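Local coordinates for kinetochore protein mis18 (Schizosaccharomyces pombe, PDB 5J6P), which belongs to the CENP-A recruiting complex, safeguards mitotic spindle integrity by maintaining kinetochore factors, and keeps central-core centromeric histones deacetylated, at residues G71-S76 / I84-T89. Sequence-based numbering, arbitrary orientation.
Sequences GKVYNS and IRDMYT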
loop_
_atom_site.group_PDB
_atom_site.type_symbol
_atom_site.label_atom_id
_atom_site.label_comp_id
_atom_site.label_asym_id
_atom_site.label_seq_id
_atom_site.Cartn_x
_atom_site.Cartn_y
_atom_site.Cartn_z
ATOM N N GLY A 71 1.464 -8.749 -14.920
ATOM C CA GLY A 71 2.330 -9.895 -14.674
ATOM C C GLY A 71 1.940 -11.131 -15.444
ATOM O O GLY A 71 1.343 -11.044 -16.532
ATOM N N LYS A 72 2.278 -12.275 -14.861
ATOM C CA LYS A 72 1.988 -13.582 -15.447
ATOM C C LYS A 72 2.198 -14.722 -14.498
ATOM O O LYS A 72 2.937 -14.610 -13.519
ATOM C CB LYS A 72 2.857 -13.824 -16.676
ATOM C CG LYS A 72 4.159 -13.083 -16.658
ATOM C CD LYS A 72 4.960 -13.418 -17.885
ATOM C CE LYS A 72 4.536 -12.634 -19.105
ATOM N NZ LYS A 72 5.312 -11.377 -19.182
ATOM N N VAL A 73 1.536 -15.828 -14.797
ATOM C CA VAL A 73 1.799 -17.080 -14.105
ATOM C C VAL A 73 2.371 -18.034 -15.107
ATOM O O VAL A 73 1.658 -18.449 -16.031
ATOM C CB VAL A 73 0.518 -17.710 -13.571
ATOM C CG1 VAL A 73 0.840 -19.023 -12.868
ATOM C CG2 VAL A 73 -0.175 -16.745 -12.620
ATOM N N TYR A 74 3.628 -18.418 -14.917
ATOM C CA TYR A 74 4.198 -19.504 -15.726
ATOM C C TYR A 74 3.584 -20.838 -15.296
ATOM O O TYR A 74 3.721 -21.242 -14.141
ATOM C CB TYR A 74 5.704 -19.514 -15.634
ATOM C CG TYR A 74 6.278 -18.303 -16.318
ATOM C CD1 TYR A 74 6.396 -17.099 -15.671
ATOM C CD2 TYR A 74 6.638 -18.348 -17.638
ATOM C CE1 TYR A 74 6.929 -15.996 -16.318
ATOM C CE2 TYR A 74 7.129 -17.241 -18.298
ATOM C CZ TYR A 74 7.281 -16.076 -17.633
ATOM O OH TYR A 74 7.766 -14.970 -18.282
ATOM N N ASN A 75 2.858 -21.468 -16.228
ATOM C CA ASN A 75 2.160 -22.737 -15.988
ATOM C C ASN A 75 3.052 -23.943 -16.303
ATOM O O ASN A 75 2.926 -24.989 -15.641
ATOM C CB ASN A 75 0.885 -22.841 -16.838
ATOM C CG ASN A 75 0.090 -21.548 -16.877
ATOM O OD1 ASN A 75 -0.640 -21.219 -15.943
ATOM N ND2 ASN A 75 0.221 -20.819 -17.964
ATOM N N SER A 76 3.926 -23.781 -17.312
ATOM C CA SER A 76 4.830 -24.820 -17.773
ATOM C C SER A 76 6.195 -24.271 -17.943
ATOM O O SER A 76 6.396 -23.300 -18.664
ATOM C CB SER A 76 4.416 -25.397 -19.128
ATOM O OG SER A 76 3.139 -25.978 -19.036
ATOM N N ILE A 84 9.491 -20.433 -10.516
ATOM C CA ILE A 84 8.502 -19.531 -11.068
ATOM C C ILE A 84 7.126 -20.184 -11.178
ATOM O O ILE A 84 6.092 -19.503 -11.114
ATOM C CB ILE A 84 8.940 -19.087 -12.494
ATOM C CG1 ILE A 84 10.312 -18.449 -12.491
ATOM C CG2 ILE A 84 8.036 -18.036 -13.059
ATOM C CD1 ILE A 84 10.620 -17.657 -11.246
ATOM N N ARG A 85 7.109 -21.488 -11.377
ATOM C CA ARG A 85 5.939 -22.151 -11.901
ATOM C C ARG A 85 4.862 -22.170 -10.868
ATOM O O ARG A 85 5.140 -22.484 -9.742
ATOM C CB ARG A 85 6.256 -23.587 -12.292
ATOM C CG ARG A 85 5.082 -24.355 -12.891
ATOM C CD ARG A 85 5.235 -25.822 -12.598
ATOM N NE ARG A 85 6.242 -26.411 -13.466
ATOM C CZ ARG A 85 6.795 -27.610 -13.299
ATOM N NH1 ARG A 85 6.494 -28.387 -12.247
ATOM N NH2 ARG A 85 7.678 -28.017 -14.202
ATOM N N ASP A 86 3.637 -21.877 -11.309
ATOM C CA ASP A 86 2.459 -21.663 -10.478
ATOM C C ASP A 86 2.658 -20.657 -9.331
ATOM O O ASP A 86 2.108 -20.827 -8.212
ATOM C CB ASP A 86 1.902 -23.013 -10.032
ATOM C CG ASP A 86 1.376 -23.811 -11.201
ATOM O OD1 ASP A 86 1.310 -23.231 -12.312
ATOM O OD2 ASP A 86 1.033 -25.003 -11.027
ATOM N N MET A 87 3.426 -19.608 -9.652
ATOM C CA MET A 87 3.682 -18.498 -8.754
ATOM C C MET A 87 3.439 -17.204 -9.518
ATOM O O MET A 87 3.554 -17.162 -10.756
ATOM C CB MET A 87 5.129 -18.475 -8.213
ATOM C CG MET A 87 5.642 -19.746 -7.585
ATOM S SD MET A 87 5.332 -20.120 -5.852
ATOM C CE MET A 87 3.637 -20.739 -5.789
ATOM N N TYR A 88 3.208 -16.146 -8.739
ATOM C CA TYR A 88 2.867 -14.832 -9.249
ATOM C C TYR A 88 4.099 -14.063 -9.648
ATOM O O TYR A 88 4.830 -13.622 -8.798
ATOM C CB TYR A 88 2.070 -14.026 -8.220
ATOM C CG TYR A 88 0.833 -14.740 -7.718
ATOM C CD1 TYR A 88 -0.384 -14.636 -8.374
ATOM C CD2 TYR A 88 0.887 -15.516 -6.574
ATOM C CE1 TYR A 88 -1.522 -15.286 -7.886
ATOM C CE2 TYR A 88 -0.229 -16.171 -6.085
ATOM C CZ TYR A 88 -1.432 -16.054 -6.737
ATOM O OH TYR A 88 -2.507 -16.717 -6.194
ATOM N N THR A 89 4.287 -13.882 -10.947
ATOM C CA THR A 89 5.447 -13.207 -11.493
ATOM C C THR A 89 5.041 -11.839 -12.033
ATOM O O THR A 89 4.490 -11.711 -13.126
ATOM C CB THR A 89 6.109 -14.057 -12.621
ATOM O OG1 THR A 89 6.492 -15.355 -12.105
ATOM C CG2 THR A 89 7.311 -13.375 -13.196
#
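K72 and T89 form an antiparallel hydrogen-bonded pair. K72 N donates to T89 O (2.9 Å) and T89 N returns a bond to K72 O (3.0 Å). A third backbone bond runs from D86 N to Y74 O, 2.9 Å. The CA-H of R85 also contacts Y74 O, in addition to the bond from D86 N. D86 lies in a type II turn from I84 to M87, which leads into strand 88-91. Two of the three bonds thus join K72 and T89, and the third holds the turn to Y74.

Apolar contact is made mainly by Y74 and I84, whose side chains extend in one direction, flank to flank. With chi1 at -56°, CG1 of I84 lies beside the backbone N and CG2 is anti to it. This CG2 meets the ring of Y74 obliquely at Y74 CD1. T89 OG1 comes to the edge of this ring, in its plane, 4.0 Å from Y74 CD1. T89 CG2 lies near Y74 CE1. V73 puts CG1 against the turn, 3.9 Å from D86 CA. R85 lays CG alongside N75 O at 3.6 Å, while its NE is hydrogen-bonded to T77 OG1.

The contact belongs to the hairpin of strands 69-76 and 88-91, within the Yippee-like Mis18 domain. Strand 57-63 pairs with the far edge of 69-76, where a classic beta bulge sets N75 and S76 against the single residue V57. Y58 adds a cation-pi contact to K72 and meets the Y74 ring. Beyond T89, strand 31-34 continues the antiparallel sheet, and I84 reaches I24 and H26 of strand 22-26.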